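Local coordinates for phosphoserine phosphatase RsbX (Bacillus subtilis, PDB 3W42), which dephosphorylates the stressosome protein RsbS as a manganese-binding PPM-type serine phosphatase and thereby acts as a negative regulator of the general stress factor sigma-B, at residues A[39-44]-A[90-95]; A[103-108]-A[138-143]; A[111-116]-A[150-155]; A[158-163]-A[178-183]. One frame throughout, in Å; residues are numbered along the deposited sequence.

Contact 1: residues A[39-44]-A[90-95]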
loop_
_atom_site.group_PDB
_atom_site.type_symbol
_atom_site.label_atom_id
_atom_site.label_comp_id
_atom_site.label_asym_id
_atom_site.label_seq_id
_atom_site.Cartn_x
_atom_site.Cartn_y
_atom_site.Cartn_z
ATOM N N ILE A 39 3.034 9.589 3.976
ATOM C CA ILE A 39 3.747 8.448 3.467
ATOM C C ILE A 39 3.014 7.205 3.881
ATOM O O ILE A 39 2.414 7.100 4.962
ATOM C CB ILE A 39 5.160 8.364 3.924
ATOM C CG1 ILE A 39 5.881 7.276 3.125
ATOM C CG2 ILE A 39 5.262 8.143 5.424
ATOM C CD1 ILE A 39 7.337 7.409 3.147
ATOM N N CYS A 40 3.010 6.262 2.985
ATOM C CA CYS A 40 2.423 4.950 3.328
ATOM C C CYS A 40 3.102 3.877 2.505
ATOM O O CYS A 40 3.724 4.086 1.488
ATOM C CB CYS A 40 0.935 4.837 3.341
ATOM S SG CYS A 40 0.311 5.010 1.639
ATOM N N ALA A 41 3.058 2.683 3.063
ATOM C CA ALA A 41 3.659 1.519 2.435
ATOM C C ALA A 41 2.913 0.285 2.854
ATOM O O ALA A 41 2.424 0.203 3.990
ATOM C CB ALA A 41 5.112 1.396 2.792
ATOM N N VAL A 42 2.899 -0.694 1.990
ATOM C CA VAL A 42 2.342 -2.018 2.226
ATOM C C VAL A 42 3.332 -3.027 1.713
ATOM O O VAL A 42 3.857 -2.854 0.586
ATOM C CB VAL A 42 0.942 -2.190 1.578
ATOM C CG1 VAL A 42 0.426 -3.606 1.775
ATOM C CG2 VAL A 42 -0.044 -1.118 2.130
ATOM N N ALA A 43 3.574 -4.093 2.450
ATOM C CA ALA A 43 4.483 -5.127 2.060
ATOM C C ALA A 43 3.970 -6.501 2.421
ATOM O O ALA A 43 3.247 -6.656 3.415
ATOM C CB ALA A 43 5.885 -4.893 2.714
ATOM N N ASP A 44 4.349 -7.494 1.635
ATOM C CA ASP A 44 3.966 -8.898 1.853
ATOM C C ASP A 44 5.257 -9.713 1.843
ATOM O O ASP A 44 5.928 -9.835 0.814
ATOM C CB ASP A 44 2.994 -9.324 0.739
ATOM C CG ASP A 44 2.466 -10.734 0.875
ATOM O OD1 ASP A 44 2.989 -11.473 1.752
ATOM O OD2 ASP A 44 1.530 -11.110 0.104
ATOM N N ALA A 90 6.505 -5.085 -2.198
ATOM C CA ALA A 90 6.215 -3.874 -1.459
ATOM C C ALA A 90 5.899 -2.723 -2.407
ATOM O O ALA A 90 6.383 -2.674 -3.535
ATOM C CB ALA A 90 7.432 -3.453 -0.620
ATOM N N SER A 91 5.135 -1.784 -1.884
ATOM C CA SER A 91 4.735 -0.566 -2.553
ATOM C C SER A 91 4.833 0.564 -1.608
ATOM O O SER A 91 4.431 0.476 -0.433
ATOM C CB SER A 91 3.326 -0.666 -3.048
ATOM O OG SER A 91 3.251 -1.746 -3.999
ATOM N N ILE A 92 5.385 1.711 -2.073
ATOM C CA ILE A 92 5.598 2.893 -1.268
ATOM C C ILE A 92 5.022 4.106 -1.998
ATOM O O ILE A 92 5.285 4.324 -3.178
ATOM C CB ILE A 92 7.082 3.150 -1.001
ATOM C CG1 ILE A 92 7.692 1.911 -0.310
ATOM C CG2 ILE A 92 7.273 4.336 -0.028
ATOM C CD1 ILE A 92 9.222 2.057 -0.023
ATOM N N LEU A 93 4.183 4.873 -1.297
ATOM C CA LEU A 93 3.468 6.028 -1.811
ATOM C C LEU A 93 3.759 7.225 -0.934
ATOM O O LEU A 93 3.597 7.163 0.289
ATOM C CB LEU A 93 1.982 5.738 -1.804
ATOM C CG LEU A 93 1.031 6.858 -2.222
ATOM C CD1 LEU A 93 1.234 7.256 -3.682
ATOM C CD2 LEU A 93 -0.412 6.491 -1.976
ATOM N N LYS A 94 4.097 8.355 -1.536
ATOM C CA LYS A 94 4.189 9.646 -0.856
ATOM C C LYS A 94 3.265 10.626 -1.546
ATOM O O LYS A 94 3.114 10.602 -2.769
ATOM C CB LYS A 94 5.622 10.168 -0.837
ATOM C CG LYS A 94 6.536 9.475 0.193
ATOM C CD LYS A 94 8.013 9.846 0.067
ATOM C CE LYS A 94 8.280 11.340 0.272
ATOM N NZ LYS A 94 8.254 11.755 1.655
ATOM N N ILE A 95 2.655 11.501 -0.764
ATOM C CA ILE A 95 1.736 12.521 -1.261
ATOM C C ILE A 95 2.103 13.850 -0.662
ATOM O O ILE A 95 2.257 13.976 0.538
ATOM C CB ILE A 95 0.269 12.189 -1.003
ATOM C CG1 ILE A 95 -0.083 10.780 -1.445
ATOM C CG2 ILE A 95 -0.579 13.289 -1.609
ATOM C CD1 ILE A 95 -1.539 10.334 -1.171
#

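Contact 2: residues A[103-108]-A[138-143]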
loop_
_atom_site.group_PDB
_atom_site.type_symbol
_atom_site.label_atom_id
_atom_site.label_comp_id
_atom_site.label_asym_id
_atom_site.label_seq_id
_atom_site.Cartn_x
_atom_site.Cartn_y
_atom_site.Cartn_z
ATOM N N THR A 103 4.007 10.436 -5.496
ATOM C CA THR A 103 5.119 9.716 -6.047
ATOM C C THR A 103 4.963 8.236 -5.543
ATOM O O THR A 103 4.550 7.993 -4.404
ATOM C CB THR A 103 6.430 10.270 -5.630
ATOM O OG1 THR A 103 6.503 10.478 -4.222
ATOM C CG2 THR A 103 6.778 11.573 -6.376
ATOM N N TYR A 104 5.297 7.296 -6.394
ATOM C CA TYR A 104 5.027 5.890 -6.145
ATOM C C TYR A 104 6.099 5.029 -6.705
ATOM O O TYR A 104 6.530 5.202 -7.865
ATOM C CB TYR A 104 3.662 5.510 -6.814
ATOM C CG TYR A 104 3.265 4.079 -6.643
ATOM C CD1 TYR A 104 2.838 3.618 -5.383
ATOM C CD2 TYR A 104 3.373 3.166 -7.680
ATOM C CE1 TYR A 104 2.464 2.284 -5.222
ATOM C CE2 TYR A 104 3.019 1.819 -7.500
ATOM C CZ TYR A 104 2.563 1.405 -6.259
ATOM O OH TYR A 104 2.202 0.104 -6.022
ATOM N N CYS A 105 6.544 4.030 -5.935
ATOM C CA CYS A 105 7.518 3.067 -6.395
ATOM C C CYS A 105 7.169 1.733 -5.767
ATOM O O CYS A 105 6.847 1.656 -4.583
ATOM C CB CYS A 105 8.912 3.486 -6.068
ATOM S SG CYS A 105 10.239 2.510 -6.777
ATOM N N SER A 106 7.294 0.659 -6.547
ATOM C CA SER A 106 6.868 -0.677 -6.152
ATOM C C SER A 106 7.719 -1.728 -6.813
ATOM O O SER A 106 8.172 -1.552 -7.964
ATOM C CB SER A 106 5.411 -0.803 -6.574
ATOM O OG SER A 106 4.879 -2.076 -6.318
ATOM N N VAL A 107 7.878 -2.870 -6.128
ATOM C CA VAL A 107 8.366 -4.100 -6.759
ATOM C C VAL A 107 7.488 -5.245 -6.244
ATOM O O VAL A 107 7.360 -5.410 -5.035
ATOM C CB VAL A 107 9.837 -4.390 -6.458
ATOM C CG1 VAL A 107 10.269 -5.721 -7.053
ATOM C CG2 VAL A 107 10.734 -3.228 -6.992
ATOM N N GLY A 108 6.922 -6.010 -7.165
ATOM C CA GLY A 108 6.135 -7.147 -6.791
ATOM C C GLY A 108 4.666 -6.951 -6.981
ATOM O O GLY A 108 4.216 -6.211 -7.847
ATOM N N TYR A 138 14.467 0.401 -10.532
ATOM C CA TYR A 138 13.181 0.864 -10.053
ATOM C C TYR A 138 12.521 1.806 -11.070
ATOM O O TYR A 138 13.197 2.504 -11.854
ATOM C CB TYR A 138 13.402 1.641 -8.747
ATOM C CG TYR A 138 14.010 0.806 -7.660
ATOM C CD1 TYR A 138 13.319 -0.244 -7.155
ATOM C CD2 TYR A 138 15.307 1.031 -7.189
ATOM C CE1 TYR A 138 13.855 -0.938 -6.120
ATOM C CE2 TYR A 138 15.869 0.233 -6.220
ATOM C CZ TYR A 138 15.127 -0.703 -5.662
ATOM O OH TYR A 138 15.649 -1.492 -4.675
ATOM N N LYS A 139 11.217 1.838 -11.013
ATOM C CA LYS A 139 10.395 2.751 -11.779
ATOM C C LYS A 139 9.664 3.651 -10.765
ATOM O O LYS A 139 9.025 3.113 -9.858
ATOM C CB LYS A 139 9.447 1.941 -12.694
ATOM C CG LYS A 139 8.356 2.621 -13.283
ATOM C CD LYS A 139 8.868 3.700 -14.191
ATOM C CE LYS A 139 7.687 4.442 -14.846
ATOM N NZ LYS A 139 8.127 5.452 -15.853
ATOM N N THR A 140 9.860 4.917 -10.764
ATOM C CA THR A 140 9.102 5.799 -9.940
ATOM C C THR A 140 8.117 6.563 -10.769
ATOM O O THR A 140 8.485 7.170 -11.803
ATOM C CB THR A 140 10.031 6.746 -9.177
ATOM O OG1 THR A 140 10.853 5.971 -8.308
ATOM C CG2 THR A 140 9.177 7.788 -8.370
ATOM N N HIS A 141 6.882 6.630 -10.331
ATOM C CA HIS A 141 5.825 7.438 -10.985
ATOM C C HIS A 141 5.608 8.684 -10.187
ATOM O O HIS A 141 5.524 8.668 -8.954
ATOM C CB HIS A 141 4.481 6.674 -11.064
ATOM C CG HIS A 141 3.362 7.336 -11.849
ATOM N ND1 HIS A 141 3.337 7.279 -13.214
ATOM C CD2 HIS A 141 2.235 8.006 -11.473
ATOM C CE1 HIS A 141 2.256 7.906 -13.656
ATOM N NE2 HIS A 141 1.553 8.323 -12.627
ATOM N N THR A 142 5.505 9.798 -10.880
ATOM C CA THR A 142 5.196 11.105 -10.293
ATOM C C THR A 142 4.022 11.693 -11.056
ATOM O O THR A 142 4.108 11.790 -12.267
ATOM C CB THR A 142 6.441 12.070 -10.430
ATOM O OG1 THR A 142 7.573 11.445 -9.829
ATOM C CG2 THR A 142 6.166 13.431 -9.820
ATOM N N ALA A 143 2.958 12.094 -10.388
ATOM C CA ALA A 143 1.805 12.637 -11.040
ATOM C C ALA A 143 1.049 13.554 -10.113
ATOM O O ALA A 143 1.114 13.461 -8.920
ATOM C CB ALA A 143 0.920 11.539 -11.586
HETATM O O HOH W 1 7.338 0.901 -9.497
HETATM O O HOH W 2 10.156 -0.486 -9.635
#

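Contact 3: residues A[111-116]-A[150-155]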
loop_
_atom_site.group_PDB
_atom_site.type_symbol
_atom_site.label_atom_id
_atom_site.label_comp_id
_atom_site.label_asym_id
_atom_site.label_seq_id
_atom_site.Cartn_x
_atom_site.Cartn_y
_atom_site.Cartn_z
ATOM N N ARG A 111 -0.572 -4.079 -5.104
ATOM C CA ARG A 111 -1.187 -3.270 -6.148
ATOM C C ARG A 111 -1.627 -1.910 -5.635
ATOM O O ARG A 111 -1.996 -1.767 -4.476
ATOM C CB ARG A 111 -2.368 -3.987 -6.724
ATOM C CG ARG A 111 -2.093 -5.434 -7.301
ATOM C CD ARG A 111 -0.986 -5.474 -8.253
ATOM N NE ARG A 111 -1.242 -4.728 -9.468
ATOM C CZ ARG A 111 -1.908 -5.173 -10.541
ATOM N NH1 ARG A 111 -2.277 -6.472 -10.590
ATOM N NH2 ARG A 111 -2.121 -4.362 -11.577
ATOM N N PHE A 112 -1.605 -0.934 -6.514
ATOM C CA PHE A 112 -2.029 0.419 -6.238
ATOM C C PHE A 112 -2.934 0.871 -7.368
ATOM O O PHE A 112 -2.605 0.725 -8.555
ATOM C CB PHE A 112 -0.802 1.361 -6.173
ATOM C CG PHE A 112 -1.087 2.825 -6.063
ATOM C CD1 PHE A 112 -1.991 3.368 -5.157
ATOM C CD2 PHE A 112 -0.339 3.746 -6.812
ATOM C CE1 PHE A 112 -2.136 4.733 -5.033
ATOM C CE2 PHE A 112 -0.480 5.098 -6.701
ATOM C CZ PHE A 112 -1.397 5.620 -5.806
ATOM N N ILE A 113 -4.104 1.411 -7.001
ATOM C CA ILE A 113 -5.060 1.942 -7.942
ATOM C C ILE A 113 -5.525 3.288 -7.428
ATOM O O ILE A 113 -5.993 3.359 -6.278
ATOM C CB ILE A 113 -6.328 0.966 -8.108
ATOM C CG1 ILE A 113 -5.894 -0.460 -8.488
ATOM C CG2 ILE A 113 -7.243 1.608 -9.150
ATOM C CD1 ILE A 113 -5.624 -1.384 -7.360
ATOM N N LEU A 114 -5.412 4.329 -8.226
ATOM C CA LEU A 114 -5.907 5.672 -7.882
ATOM C C LEU A 114 -6.938 6.052 -8.937
ATOM O O LEU A 114 -6.662 6.089 -10.120
ATOM C CB LEU A 114 -4.768 6.661 -7.741
ATOM C CG LEU A 114 -5.177 8.113 -7.310
ATOM C CD1 LEU A 114 -4.086 8.754 -6.390
ATOM C CD2 LEU A 114 -5.606 8.978 -8.489
ATOM N N HIS A 115 -8.158 6.301 -8.471
ATOM C CA HIS A 115 -9.334 6.643 -9.282
ATOM C C HIS A 115 -9.557 8.125 -9.192
ATOM O O HIS A 115 -9.673 8.677 -8.131
ATOM C CB HIS A 115 -10.604 5.939 -8.702
ATOM C CG HIS A 115 -11.890 6.359 -9.369
ATOM N ND1 HIS A 115 -12.312 5.911 -10.593
ATOM C CD2 HIS A 115 -12.758 7.325 -9.032
ATOM C CE1 HIS A 115 -13.404 6.546 -10.969
ATOM N NE2 HIS A 115 -13.670 7.454 -10.037
ATOM N N SER A 116 -9.654 8.759 -10.366
ATOM C CA SER A 116 -9.878 10.173 -10.538
ATOM C C SER A 116 -11.370 10.422 -10.778
ATOM O O SER A 116 -11.974 9.672 -11.534
ATOM C CB SER A 116 -9.047 10.543 -11.790
ATOM O OG SER A 116 -9.118 11.926 -11.996
ATOM N N LYS A 150 -9.658 8.873 -5.138
ATOM C CA LYS A 150 -9.741 7.817 -4.144
ATOM C C LYS A 150 -8.766 6.698 -4.553
ATOM O O LYS A 150 -8.687 6.389 -5.754
ATOM C CB LYS A 150 -11.160 7.255 -4.043
ATOM C CG LYS A 150 -12.135 8.228 -3.452
ATOM C CD LYS A 150 -13.601 7.926 -3.613
ATOM C CE LYS A 150 -14.092 8.368 -4.992
ATOM N NZ LYS A 150 -15.444 7.959 -5.273
ATOM N N PHE A 151 -8.066 6.091 -3.615
ATOM C CA PHE A 151 -7.077 5.108 -3.943
ATOM C C PHE A 151 -7.120 3.912 -2.999
ATOM O O PHE A 151 -7.594 4.028 -1.854
ATOM C CB PHE A 151 -5.680 5.663 -4.064
ATOM C CG PHE A 151 -5.057 6.137 -2.762
ATOM C CD1 PHE A 151 -4.444 5.244 -1.921
ATOM C CD2 PHE A 151 -5.100 7.470 -2.395
ATOM C CE1 PHE A 151 -3.863 5.729 -0.670
ATOM C CE2 PHE A 151 -4.513 7.894 -1.188
ATOM C CZ PHE A 151 -3.904 7.036 -0.351
ATOM N N ILE A 152 -6.523 2.831 -3.432
ATOM C CA ILE A 152 -6.233 1.672 -2.606
ATOM C C ILE A 152 -4.851 1.161 -2.898
ATOM O O ILE A 152 -4.413 1.151 -4.074
ATOM C CB ILE A 152 -7.293 0.577 -2.803
ATOM C CG1 ILE A 152 -7.140 -0.572 -1.775
ATOM C CG2 ILE A 152 -7.292 0.010 -4.223
ATOM C CD1 ILE A 152 -8.273 -1.611 -1.821
ATOM N N ILE A 153 -4.169 0.677 -1.887
ATOM C CA ILE A 153 -2.976 -0.166 -1.995
ATOM C C ILE A 153 -3.308 -1.475 -1.310
ATOM O O ILE A 153 -3.774 -1.427 -0.154
ATOM C CB ILE A 153 -1.733 0.450 -1.334
ATOM C CG1 ILE A 153 -1.417 1.822 -1.956
ATOM C CG2 ILE A 153 -0.543 -0.462 -1.469
ATOM C CD1 ILE A 153 -0.350 2.612 -1.134
ATOM N N HIS A 154 -3.106 -2.623 -1.936
ATOM C CA HIS A 154 -3.500 -3.891 -1.304
ATOM C C HIS A 154 -2.563 -5.020 -1.617
ATOM O O HIS A 154 -1.965 -5.108 -2.722
ATOM C CB HIS A 154 -4.922 -4.260 -1.698
ATOM C CG HIS A 154 -5.146 -4.644 -3.118
ATOM N ND1 HIS A 154 -4.894 -5.918 -3.582
ATOM C CD2 HIS A 154 -5.636 -3.978 -4.201
ATOM C CE1 HIS A 154 -5.227 -5.965 -4.888
ATOM N NE2 HIS A 154 -5.687 -4.797 -5.281
ATOM N N THR A 155 -2.406 -5.936 -0.676
ATOM C CA THR A 155 -1.711 -7.175 -0.897
ATOM C C THR A 155 -2.548 -8.154 -1.736
ATOM O O THR A 155 -3.767 -7.973 -1.927
ATOM C CB THR A 155 -1.186 -7.798 0.403
ATOM O OG1 THR A 155 -2.318 -8.141 1.201
ATOM C CG2 THR A 155 -0.223 -6.891 1.143
#

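Contact 4: residues A[158-163]-A[178-183]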
loop_
_atom_site.group_PDB
_atom_site.type_symbol
_atom_site.label_atom_id
_atom_site.label_comp_id
_atom_site.label_asym_id
_atom_site.label_seq_id
_atom_site.Cartn_x
_atom_site.Cartn_y
_atom_site.Cartn_z
ATOM N N LEU A 158 -6.250 -9.700 -1.152
ATOM C CA LEU A 158 -7.464 -9.086 -1.606
ATOM C C LEU A 158 -7.557 -9.333 -3.137
ATOM O O LEU A 158 -6.757 -8.847 -3.906
ATOM C CB LEU A 158 -7.450 -7.587 -1.365
ATOM C CG LEU A 158 -8.724 -6.873 -1.786
ATOM C CD1 LEU A 158 -9.918 -7.249 -1.033
ATOM C CD2 LEU A 158 -8.526 -5.370 -1.723
ATOM N N ASN A 159 -8.589 -10.119 -3.509
ATOM C CA ASN A 159 -8.807 -10.550 -4.881
ATOM C C ASN A 159 -10.216 -10.079 -5.281
ATOM O O ASN A 159 -11.224 -10.620 -4.888
ATOM C CB ASN A 159 -8.705 -12.059 -4.992
ATOM C CG ASN A 159 -8.844 -12.551 -6.412
ATOM O OD1 ASN A 159 -8.904 -11.751 -7.384
ATOM N ND2 ASN A 159 -8.892 -13.882 -6.565
ATOM N N VAL A 160 -10.236 -9.037 -6.110
ATOM C CA VAL A 160 -11.476 -8.329 -6.483
ATOM C C VAL A 160 -11.578 -8.204 -7.968
ATOM O O VAL A 160 -10.619 -7.814 -8.612
ATOM C CB VAL A 160 -11.462 -6.854 -5.872
ATOM C CG1 VAL A 160 -12.719 -6.099 -6.334
ATOM C CG2 VAL A 160 -11.376 -6.925 -4.408
ATOM N N PRO A 161 -12.709 -8.520 -8.588
ATOM C CA PRO A 161 -12.791 -8.458 -10.076
ATOM C C PRO A 161 -12.569 -7.065 -10.660
ATOM O O PRO A 161 -11.914 -6.958 -11.638
ATOM C CB PRO A 161 -14.179 -8.997 -10.394
ATOM C CG PRO A 161 -14.535 -9.839 -9.248
ATOM C CD PRO A 161 -13.882 -9.172 -8.011
ATOM N N ASP A 162 -13.146 -6.058 -10.085
ATOM C CA ASP A 162 -13.196 -4.747 -10.601
ATOM C C ASP A 162 -13.026 -3.695 -9.531
ATOM O O ASP A 162 -13.955 -2.998 -9.114
ATOM C CB ASP A 162 -14.492 -4.503 -11.381
ATOM C CG ASP A 162 -14.617 -3.157 -12.032
ATOM O OD1 ASP A 162 -13.650 -2.397 -12.098
ATOM O OD2 ASP A 162 -15.691 -2.919 -12.671
ATOM N N ILE A 163 -11.809 -3.563 -9.018
ATOM C CA ILE A 163 -11.546 -2.635 -7.933
ATOM C C ILE A 163 -11.917 -1.224 -8.206
ATOM O O ILE A 163 -12.352 -0.484 -7.341
ATOM C CB ILE A 163 -10.095 -2.809 -7.426
ATOM C CG1 ILE A 163 -9.806 -2.076 -6.133
ATOM C CG2 ILE A 163 -9.077 -2.354 -8.523
ATOM C CD1 ILE A 163 -10.625 -2.544 -5.029
ATOM N N ASN A 178 -16.426 -1.152 3.371
ATOM C CA ASN A 178 -17.595 -1.990 3.501
ATOM C C ASN A 178 -17.970 -2.632 2.179
ATOM O O ASN A 178 -18.423 -3.800 2.121
ATOM C CB ASN A 178 -18.721 -1.208 4.146
ATOM C CG ASN A 178 -18.495 -0.912 5.622
ATOM O OD1 ASN A 178 -19.086 0.075 6.148
ATOM N ND2 ASN A 178 -17.631 -1.660 6.277
ATOM N N SER A 179 -17.759 -1.903 1.071
ATOM C CA SER A 179 -18.028 -2.412 -0.275
ATOM C C SER A 179 -17.211 -3.648 -0.610
ATOM O O SER A 179 -17.636 -4.483 -1.437
ATOM C CB SER A 179 -17.715 -1.292 -1.263
ATOM O OG SER A 179 -18.055 -1.586 -2.579
ATOM N N LEU A 180 -16.036 -3.780 -0.009
ATOM C CA LEU A 180 -15.113 -4.891 -0.227
ATOM C C LEU A 180 -15.303 -6.045 0.711
ATOM O O LEU A 180 -14.563 -7.026 0.618
ATOM C CB LEU A 180 -13.652 -4.348 -0.064
ATOM C CG LEU A 180 -13.209 -3.308 -1.113
ATOM C CD1 LEU A 180 -11.887 -2.691 -0.681
ATOM C CD2 LEU A 180 -13.143 -3.852 -2.485
ATOM N N LYS A 181 -16.309 -5.991 1.599
ATOM C CA LYS A 181 -16.386 -6.987 2.664
ATOM C C LYS A 181 -16.480 -8.399 2.102
ATOM O O LYS A 181 -15.899 -9.321 2.736
ATOM C CB LYS A 181 -17.598 -6.696 3.525
ATOM C CG LYS A 181 -17.819 -7.764 4.541
ATOM C CD LYS A 181 -18.816 -7.497 5.576
ATOM C CE LYS A 181 -18.786 -8.660 6.627
ATOM N NZ LYS A 181 -19.398 -9.986 6.139
ATOM N N MET A 182 -17.149 -8.652 0.974
ATOM C CA MET A 182 -17.305 -10.015 0.512
ATOM C C MET A 182 -15.996 -10.682 0.215
ATOM O O MET A 182 -15.918 -11.898 0.161
ATOM C CB MET A 182 -18.245 -10.101 -0.657
ATOM C CG MET A 182 -17.688 -9.556 -1.970
ATOM S SD MET A 182 -18.429 -10.153 -3.484
ATOM C CE MET A 182 -17.919 -11.887 -3.410
ATOM N N TYR A 183 -14.937 -9.935 -0.048
ATOM C CA TYR A 183 -13.610 -10.448 -0.398
ATOM C C TYR A 183 -12.759 -10.724 0.803
ATOM O O TYR A 183 -11.622 -11.178 0.678
ATOM C CB TYR A 183 -12.934 -9.447 -1.369
ATOM C CG TYR A 183 -13.779 -9.041 -2.481
ATOM C CD1 TYR A 183 -14.141 -9.920 -3.465
ATOM C CD2 TYR A 183 -14.299 -7.770 -2.498
ATOM C CE1 TYR A 183 -14.956 -9.561 -4.524
ATOM C CE2 TYR A 183 -15.150 -7.341 -3.526
ATOM C CZ TYR A 183 -15.506 -8.241 -4.491
ATOM O OH TYR A 183 -16.332 -7.794 -5.510
HETATM O O HOH W 3 -9.861 -11.676 -1.385
#

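Contact 1: residues A[39-44]-A[90-95]
Ile39 lies across the aliphatic part of Lys94 in an antiparallel pairing. In the conformers described, with CG1 anti to the backbone N (chi1 -170°), its CD1 methyl reaches 3.7 Å from Lys94 CG, and the lysine bends at its third and fourth torsions so that NZ turns to the carbonyl oxygen of Ala67. Cys40 pairs with Leu93 through both backbone bonds, Cys40 N to Leu93 O and Leu93 N to Cys40 O each at 2.9 Å, the latter almost straight at the hydrogen. On the face shared with Leu93, the sulfur Cys40 SG, in the conformer described, rests 3.9 Å from Leu93 CB. Ala41 and Ile92 form a non-hydrogen-bonded pair; here Ala41 CA donates a short C-H contact to Ser91 O at 3.1 Å, while its methyl lies against Ile92 CG1. Val42 takes up the bonding again, Val42 N giving to Ser91 O at 3.1 Å and its own oxygen receiving Ser91 N. Small side chains come next, Ala43 CB meeting Ala90 CB at 3.9 Å. Asp44 bonds through its backbone to Thr89, and its carboxylate leads away from the partner strand to bind manganese through OD2, sharing the ion with Asp156 and Asp189. These two are inner strands of one sheet of the PPM alpha-beta-beta-alpha sandwich: Ile39, Ala41, Ala43 and Ile92 face helices 49-65 and 71-81, whereas Cys40, Val42 and Leu93 face strand 150-154 and adjoining loops between the sheets.

Contact 2: residues A[103-108]-A[138-143]
The ring of Tyr138 meets Val107 at its edge, the methyl Val107 CG2 standing near the ring plane 4.0 Å from Tyr138 CD1, with the two side chains crossing at about a right angle. Cys105 SG approaches the same ring obliquely, 5.0 Å from its centroid, a sulfur-aromatic contact in which the thiol also touches Tyr138 CB. Having SG anti to the backbone N (chi1 -172°) carries the sulfur out to this tyrosine. The phenol ends on Glu76 of helix 71-81. The other two aromatic rings make their ring contacts elsewhere: His141 stacks with Phe122, and Tyr104 meets Phe112 of the other sheet.

Between these groups the backbones pair as antiparallel strands. Tyr104 and His141 form the hydrogen-bonded pair, with Tyr104 N to His141 O at 2.9 Å and the return bond from His141 N equally short; both donors lie in the carbonyl plane. Next to it Thr103 and Thr142 stand side by side, Thr103 CG2 touching Thr142 OG1 at 3.5 Å.

Toward Tyr138 the strands separate, and water takes over. Water 1 accepts from Ser106 N and donates to Lys139 O at 2.8 Å, while water 2 accepts from Lys139 N at 2.9 Å and donates to Ser106 O. Two solvent molecules thus continue the ladder where direct bonds fail, satisfying both backbone groups of Ser106 and of Lys139. The chemistry implies an outer-strand junction held by backbone hydrogen bonds at one end and by hydration with a sulfur-aromatic patch at the other.

Contact 3: residues A[111-116]-A[150-155]
Phe112 turns its ring edge toward the face of Phe151 within a regular antiparallel strand pair of the PPM beta-sandwich. The pair is an offset edge-to-face one, centroids 5.9 Å apart and planes at 74°, and Phe112 CE1 also touches Phe151 CB at 3.8 Å. The same ring reaches Ile153, with Phe112 CD1 3.6 Å from Ile153 CG1. On the reverse face of the sheet Ile113 and Ile152 lie side by side, meeting through Ile113 CD1 and Ile152 CG2, and Arg111 runs beside His154.

Behind this first shell, three hydrogen-bonded pairs set the register: Arg111 with His154, Ile113 with Ile152 and His115 with Lys150, each joined by two backbone bonds. Further out, strand 37-45 of the facing sheet meets Phe151 and Ile153, while helix 163-169 packs on Ile113 and His115 from the other side. Lys150 NZ is held by the carbonyl oxygens of Leu167 and Gly170 near that helix's end, and Arg111 NH2 by Pro124 O.

His154 has its rotation fixed from two directions. Its CG sits between the backbone N and the carbonyl carbon (chi1 69°), which brings one ring face under Arg111 CB, 4.0 Å from the centroid in a CH-pi contact; in the ring plane, His154 ND1 donates a nearly straight hydrogen bond of 2.9 Å to Thr155 O.

Contact 4: residues A[158-163]-A[178-183]
Tyr183 lies against the 158-161 chain along its whole length. Its CB meets the methyl Leu158 CD1 at 3.7 Å, and from there CG passes beneath Val160 CG2. That methyl sits over one ring face in a CH-pi contact, 3.8 Å from the centroid, while Met182 CG covers the opposite face, so the ring is sandwiched between aliphatic groups. Along one side of the ring CD1 comes to 3.3 Å from Asn159 O, and CE1 reaches Pro161 CD at 3.7 Å; on the other, CD2 touches Val160 CG2 and CE2 both valine methyls. The tip, OH, passes Pro161 CD at 3.8 Å.

Deeper in, Leu180 CD2 touches both Ile163 CD1, 3.8 Å away, and Val160 CG2. No direct hydrogen bond joins the segments; water 3 links them instead, accepting from Asn159 N and donating to Tyr183 O at 2.8 Å. Leu158, Ile163 and Leu180 all continue onto Ile152 of strand 150-154. The contact is thus a small hydrophobic seam in the outer helical layer of the PPM sandwich, where the loop leading to the N-cap Asp162 of helix 163-169 meets the short 3-10 turn that follows helix 173-179.

How the contacts relate
Contacts 1 and 2 are strand pairs of one antiparallel sheet, joined where strands 88-96 and 101-107 pair, with centres 10 Å apart. Contact 3 belongs to the other sheet and packs face to face on contact 1, Val42 and Cys40 against Ile153, with centres 11 Å apart. Contact 4 covers the outer side of contact 3 through Ile152 and lies about 24 Å from contact 2, centre to centre. Along the chain contact 1 closes first; contacts 2 and 3 then alternate their segments, so the chain passes back and forth between the sheets, and contact 4 follows. The metal site lies where both sheets contribute, Asp44 at the end of segment 39-44 and Asp156 directly following contact 3.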